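Local structure of tail spike protein gp49 (4RU4) at residues G168-V173 with R250-K255; G130-D135 with R184-A189. The protein probably cleaves the O-specific polysaccharide of Pseudomonas as a lyase, degrading the host cell envelope so that phage LKA1 can enter the cell. All blocks are in the same frame, centred on the assembly; numbering follows the deposited sequence. Where two conformers were deposited one is given.

Interaction 1: G168-V173 with R250-K255. With EDO (1,2-ethanediol), chain H.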
loop_
_atom_site.group_PDB
_atom_site.type_symbol
_atom_site.label_atom_id
_atom_site.label_comp_id
_atom_site.label_asym_id
_atom_site.label_seq_id
_atom_site.Cartn_x
_atom_site.Cartn_y
_atom_site.Cartn_z
ATOM N N GLY B 168 -10.158 -10.492 -25.939
ATOM C CA GLY B 168 -9.909 -11.873 -25.543
ATOM C C GLY B 168 -9.326 -11.847 -24.139
ATOM O O GLY B 168 -9.273 -10.788 -23.517
ATOM N N GLU B 169 -8.890 -12.992 -23.622
ATOM C CA GLU B 169 -8.230 -13.014 -22.308
ATOM C C GLU B 169 -7.653 -14.394 -22.028
ATOM O O GLU B 169 -7.933 -15.343 -22.765
ATOM C CB GLU B 169 -9.230 -12.647 -21.178
ATOM C CG GLU B 169 -10.485 -13.485 -21.116
ATOM C CD GLU B 169 -11.560 -12.835 -20.228
ATOM O OE1 GLU B 169 -11.474 -12.960 -18.977
ATOM O OE2 GLU B 169 -12.462 -12.160 -20.787
ATOM N N PHE B 170 -6.863 -14.498 -20.957
ATOM C CA PHE B 170 -6.318 -15.776 -20.494
ATOM C C PHE B 170 -7.198 -16.447 -19.440
ATOM O O PHE B 170 -7.607 -15.799 -18.461
ATOM C CB PHE B 170 -4.957 -15.573 -19.835
ATOM C CG PHE B 170 -3.841 -15.267 -20.800
ATOM C CD1 PHE B 170 -3.815 -14.054 -21.494
ATOM C CD2 PHE B 170 -2.804 -16.174 -20.987
ATOM C CE1 PHE B 170 -2.767 -13.739 -22.345
ATOM C CE2 PHE B 170 -1.731 -15.873 -21.855
ATOM C CZ PHE B 170 -1.717 -14.651 -22.534
ATOM N N CYS B 171 -7.438 -17.745 -19.616
ATOM C CA CYS B 171 -8.268 -18.510 -18.683
ATOM C C CYS B 171 -7.467 -19.675 -18.113
ATOM O O CYS B 171 -6.633 -20.256 -18.802
ATOM C CB CYS B 171 -9.505 -19.080 -19.370
ATOM S SG CYS B 171 -10.586 -17.880 -20.124
ATOM N N GLU B 172 -7.712 -19.994 -16.849
ATOM C CA GLU B 172 -6.972 -21.061 -16.173
ATOM C C GLU B 172 -7.982 -22.161 -15.813
ATOM O O GLU B 172 -8.969 -21.900 -15.122
ATOM C CB GLU B 172 -6.259 -20.507 -14.937
ATOM C CG GLU B 172 -5.317 -21.502 -14.258
ATOM C CD GLU B 172 -4.580 -20.916 -13.046
ATOM O OE1 GLU B 172 -4.330 -19.669 -12.977
ATOM O OE2 GLU B 172 -4.249 -21.731 -12.154
ATOM N N VAL B 173 -7.748 -23.369 -16.308
ATOM C CA VAL B 173 -8.736 -24.454 -16.183
ATOM C C VAL B 173 -8.940 -24.915 -14.730
ATOM O O VAL B 173 -7.974 -25.199 -14.004
ATOM C CB VAL B 173 -8.377 -25.661 -17.135
ATOM C CG1 VAL B 173 -9.376 -26.828 -16.977
ATOM C CG2 VAL B 173 -8.352 -25.197 -18.607
ATOM N N ARG B 250 2.438 -12.125 -24.604
ATOM C CA ARG B 250 1.483 -13.219 -24.462
ATOM C C ARG B 250 1.869 -14.206 -23.362
ATOM O O ARG B 250 1.774 -15.420 -23.558
ATOM C CB ARG B 250 1.318 -13.976 -25.799
ATOM C CG ARG B 250 0.307 -13.332 -26.744
ATOM C CD ARG B 250 0.391 -13.952 -28.135
ATOM N NE ARG B 250 1.644 -13.584 -28.791
ATOM C CZ ARG B 250 1.844 -12.415 -29.384
ATOM N NH1 ARG B 250 0.868 -11.507 -29.395
ATOM N NH2 ARG B 250 3.013 -12.132 -29.940
ATOM N N CYS B 251 2.313 -13.689 -22.215
ATOM C CA CYS B 251 2.650 -14.547 -21.093
ATOM C C CYS B 251 1.571 -14.462 -20.037
ATOM O O CYS B 251 0.975 -13.408 -19.829
ATOM C CB CYS B 251 3.984 -14.147 -20.445
ATOM S SG CYS B 251 5.410 -14.460 -21.517
ATOM N N TYR B 252 1.378 -15.564 -19.343
ATOM C CA TYR B 252 0.445 -15.646 -18.219
ATOM C C TYR B 252 1.294 -15.691 -16.967
ATOM O O TYR B 252 2.169 -16.561 -16.864
ATOM C CB TYR B 252 -0.355 -16.936 -18.319
ATOM C CG TYR B 252 -1.477 -17.053 -17.303
ATOM C CD1 TYR B 252 -2.555 -16.179 -17.337
ATOM C CD2 TYR B 252 -1.448 -18.040 -16.315
ATOM C CE1 TYR B 252 -3.597 -16.288 -16.410
ATOM C CE2 TYR B 252 -2.478 -18.167 -15.395
ATOM C CZ TYR B 252 -3.558 -17.285 -15.449
ATOM O OH TYR B 252 -4.583 -17.401 -14.522
ATOM N N ASP B 253 1.077 -14.746 -16.049
ATOM C CA ASP B 253 1.792 -14.719 -14.767
ATOM C C ASP B 253 3.317 -14.572 -14.951
ATOM O O ASP B 253 4.110 -15.223 -14.256
ATOM C CB ASP B 253 1.454 -15.969 -13.922
ATOM C CG ASP B 253 2.185 -15.991 -12.568
ATOM O OD1 ASP B 253 2.244 -14.929 -11.929
ATOM O OD2 ASP B 253 2.716 -17.061 -12.157
ATOM N N ALA B 254 3.730 -13.731 -15.894
ATOM C CA ALA B 254 5.148 -13.401 -16.009
ATOM C C ALA B 254 5.536 -12.560 -14.800
ATOM O O ALA B 254 4.865 -11.578 -14.493
ATOM C CB ALA B 254 5.406 -12.621 -17.282
ATOM N N LYS B 255 6.624 -12.924 -14.116
ATOM C CA LYS B 255 7.100 -12.087 -13.014
ATOM C C LYS B 255 8.571 -11.727 -13.200
ATOM O O LYS B 255 9.409 -12.617 -13.372
ATOM C CB LYS B 255 6.904 -12.789 -11.672
ATOM C CG LYS B 255 5.434 -12.882 -11.220
ATOM C CD LYS B 255 5.314 -13.399 -9.785
ATOM C CE LYS B 255 3.881 -13.285 -9.297
ATOM N NZ LYS B 255 3.272 -14.609 -9.130
HETATM C C1 EDO H . -2.540 -21.560 -9.278
HETATM O O1 EDO H . -3.206 -20.452 -9.894
HETATM C C2 EDO H . -1.121 -21.168 -8.900
HETATM O O2 EDO H . -0.371 -21.016 -10.121
HETATM O O HOH W 1 -7.201 -16.477 -15.542
#
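Phe170 and Tyr252 lie flank to flank, their side chains running past each other in opposite directions. The ring planes are nearly parallel but offset, centroids 5.8 Å apart, so little of one ring faces the other. Carbon contacts do the packing: CB of Phe170 sits 3.5 Å from CD1 of Tyr252, while CB of Tyr252 lies 3.7 Å from CD2 of Phe170. With CG beside its backbone N (chi1 -73°), Phe170 pushes its far end to the turn where the carbonyl group of Arg250 lies at the ring edge, close to its plane, CZ to Arg250 C 3.7 Å. Ile149 and Val306 also pack on this ring.

The contact seats the Ig-like insertion, through its strand 168-177, on a corner of the parallel beta-helix characteristic of pectin lyase-like proteins; the chain turns that corner at Asp253.

Two residues along the strand from Phe170 stands Glu172; Tyr252, its CG anti to the backbone N (chi1 -173°), brings its hydroxyl to it. Tyr252 OH donates to the anti lone pair of Glu172 OE1 over 2.8 Å; OE1 lies in the plane of the ring, and the carboxylate stands at 88° to it. A water gives one hydrogen to Tyr252 OH and the other to Phe170 O, 3.0 Å from each. The extended Glu172 chain offers OE2 to O1 of an ethanediol, at 2.8 Å, probably left from crystallisation. Arg184 of the same chain and Lys287 of the second subunit each form a salt bridge with this buried carboxylate, probably helping to keep it ionised.

Interaction 2: G130-D135 with R184-A189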
loop_
_atom_site.group_PDB
_atom_site.type_symbol
_atom_site.label_atom_id
_atom_site.label_comp_id
_atom_site.label_asym_id
_atom_site.label_seq_id
_atom_site.Cartn_x
_atom_site.Cartn_y
_atom_site.Cartn_z
ATOM N N GLY B 130 -18.269 -12.459 -16.778
ATOM C CA GLY B 130 -18.522 -12.910 -15.425
ATOM C C GLY B 130 -18.751 -14.409 -15.307
ATOM O O GLY B 130 -18.869 -14.941 -14.205
ATOM N N SER B 131 -18.820 -15.095 -16.443
ATOM C CA SER B 131 -19.024 -16.535 -16.436
ATOM C C SER B 131 -17.759 -17.256 -15.992
ATOM O O SER B 131 -16.647 -16.710 -16.090
ATOM C CB SER B 131 -19.428 -17.043 -17.819
ATOM O OG SER B 131 -19.697 -18.448 -17.798
ATOM N N LEU B 132 -17.931 -18.482 -15.497
ATOM C CA LEU B 132 -16.789 -19.334 -15.195
ATOM C C LEU B 132 -16.960 -20.690 -15.852
ATOM O O LEU B 132 -16.382 -21.681 -15.405
ATOM C CB LEU B 132 -16.559 -19.493 -13.688
ATOM C CG LEU B 132 -16.068 -18.229 -12.990
ATOM C CD1 LEU B 132 -17.279 -17.506 -12.409
ATOM C CD2 LEU B 132 -15.010 -18.494 -11.916
ATOM N N THR B 133 -17.755 -20.722 -16.920
ATOM C CA THR B 133 -18.014 -21.964 -17.645
ATOM C C THR B 133 -17.925 -21.778 -19.156
ATOM O O THR B 133 -18.555 -20.888 -19.728
ATOM C CB THR B 133 -19.408 -22.516 -17.315
ATOM O OG1 THR B 133 -19.546 -22.610 -15.894
ATOM C CG2 THR B 133 -19.588 -23.897 -17.933
ATOM N N ILE B 134 -17.157 -22.653 -19.794
ATOM C CA ILE B 134 -16.913 -22.575 -21.216
ATOM C C ILE B 134 -17.305 -23.901 -21.861
ATOM O O ILE B 134 -16.876 -24.973 -21.402
ATOM C CB ILE B 134 -15.388 -22.360 -21.500
ATOM C CG1 ILE B 134 -14.851 -21.130 -20.765
ATOM C CG2 ILE B 134 -15.136 -22.248 -22.986
ATOM C CD1 ILE B 134 -15.494 -19.824 -21.186
ATOM N N ASP B 135 -18.096 -23.815 -22.931
ATOM C CA ASP B 135 -18.570 -24.985 -23.663
ATOM C C ASP B 135 -17.868 -25.132 -25.018
ATOM O O ASP B 135 -18.117 -24.351 -25.944
ATOM C CB ASP B 135 -20.090 -24.890 -23.896
ATOM C CG ASP B 135 -20.883 -24.913 -22.603
ATOM O OD1 ASP B 135 -20.461 -25.609 -21.647
ATOM O OD2 ASP B 135 -21.931 -24.228 -22.541
ATOM N N ARG B 184 -10.973 -20.901 -13.349
ATOM C CA ARG B 184 -10.695 -20.500 -11.978
ATOM C C ARG B 184 -11.043 -19.044 -11.593
ATOM O O ARG B 184 -11.155 -18.745 -10.410
ATOM C CB ARG B 184 -9.239 -20.835 -11.618
ATOM C CG ARG B 184 -8.969 -22.338 -11.620
ATOM C CD ARG B 184 -7.501 -22.684 -11.366
ATOM N NE ARG B 184 -7.425 -24.111 -11.024
ATOM C CZ ARG B 184 -6.287 -24.788 -10.938
ATOM N NH1 ARG B 184 -5.153 -24.167 -11.171
ATOM N NH2 ARG B 184 -6.278 -26.070 -10.610
ATOM N N SER B 185 -11.205 -18.148 -12.566
ATOM C CA SER B 185 -11.707 -16.806 -12.255
ATOM C C SER B 185 -12.680 -16.326 -13.328
ATOM O O SER B 185 -12.620 -16.767 -14.465
ATOM C CB SER B 185 -10.570 -15.786 -12.034
ATOM O OG SER B 185 -9.588 -15.869 -13.062
ATOM N N ALA B 186 -13.571 -15.419 -12.957
ATOM C CA ALA B 186 -14.638 -14.961 -13.871
ATOM C C ALA B 186 -14.087 -14.218 -15.098
ATOM O O ALA B 186 -13.131 -13.450 -15.004
ATOM C CB ALA B 186 -15.613 -14.083 -13.105
ATOM N N LEU B 187 -14.696 -14.459 -16.257
ATOM C CA LEU B 187 -14.328 -13.734 -17.472
ATOM C C LEU B 187 -14.514 -12.225 -17.314
ATOM O O LEU B 187 -15.529 -11.779 -16.774
ATOM C CB LEU B 187 -15.173 -14.216 -18.657
ATOM C CG LEU B 187 -14.954 -15.645 -19.195
ATOM C CD1 LEU B 187 -15.941 -15.896 -20.316
ATOM C CD2 LEU B 187 -13.500 -15.904 -19.701
ATOM N N TYR B 188 -13.538 -11.449 -17.796
ATOM C CA TYR B 188 -13.648 -9.991 -17.829
ATOM C C TYR B 188 -14.659 -9.531 -18.884
ATOM O O TYR B 188 -15.242 -8.467 -18.748
ATOM C CB TYR B 188 -12.310 -9.353 -18.179
ATOM C CG TYR B 188 -11.360 -9.266 -17.001
ATOM C CD1 TYR B 188 -10.502 -10.318 -16.699
ATOM C CD2 TYR B 188 -11.329 -8.123 -16.194
ATOM C CE1 TYR B 188 -9.622 -10.255 -15.635
ATOM C CE2 TYR B 188 -10.425 -8.034 -15.121
ATOM C CZ TYR B 188 -9.591 -9.120 -14.851
ATOM O OH TYR B 188 -8.721 -9.078 -13.790
ATOM N N ALA B 189 -14.858 -10.321 -19.933
ATOM C CA ALA B 189 -15.694 -9.889 -21.062
ATOM C C ALA B 189 -16.531 -11.015 -21.629
ATOM O O ALA B 189 -16.280 -12.204 -21.368
ATOM C CB ALA B 189 -14.805 -9.255 -22.204
#
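Two backbone hydrogen bonds clasp Gly130 and Ser131 to Leu187. Gly130 N donates to Leu187 O at 2.8 Å, from a position tilted 26° off the carbonyl plane, whereas Leu187 N reaches Ser131 O at 3.0 Å within that carbonyl's plane and nearly straight, at 168°. Ser131 O also receives a CA-H...O contact from Ala186, and the methyl of Ala186 rests against Gly130 O, CB to O 3.5 Å.

Leu132 works with both branches: CD2 lies over the Ser185-Ala186 peptide, 3.5 Å from Ser185 C, and CD1 touches Ala186 CB. Deeper in, Ile134 keeps CG1 beside its backbone N (chi1 -55°), and its terminal CD1 meets CD1 of Leu187 at 4.0 Å as the two chains cross obliquely.

Behind this first shell, an ST turn shapes the 130-135 side: Ser131 OG accepts from Thr133 N over 3.1 Å, holding the bend that leads from the loop into strand 133-135. On the other side, Ser185 OG is hydrogen-bonded to NE of Arg319 of the second subunit.

The contact lies in the Ig-like domain, just beyond one end of the antiparallel pair of strands 133-135 and 180-183; Leu187 packs on Cys171 of strand 168-177, and Leu132 on Ile322 of the second subunit.

From the N terminus, the chain first enters 130-135, continues through 168-173 and 184-189, and ends this series at 250-255. Interaction 2 therefore closes a loop wholly within the Ig-like insertion, while interaction 1 begins inside that loop and ends beyond it in the pectin lyase-like part; the two cross rather than nest. Where they meet, Glu172 OE2 forms its salt bridge with Arg184 NH1 at 2.8 Å, and Glu169 OE1 probably accepts from Tyr188 N. Strand 168-177 thus connects the loop and turn residues of 130-135 and 184-189, joined by interaction 2, to the beta-helix reached by interaction 1, and both contacts border the second subunit.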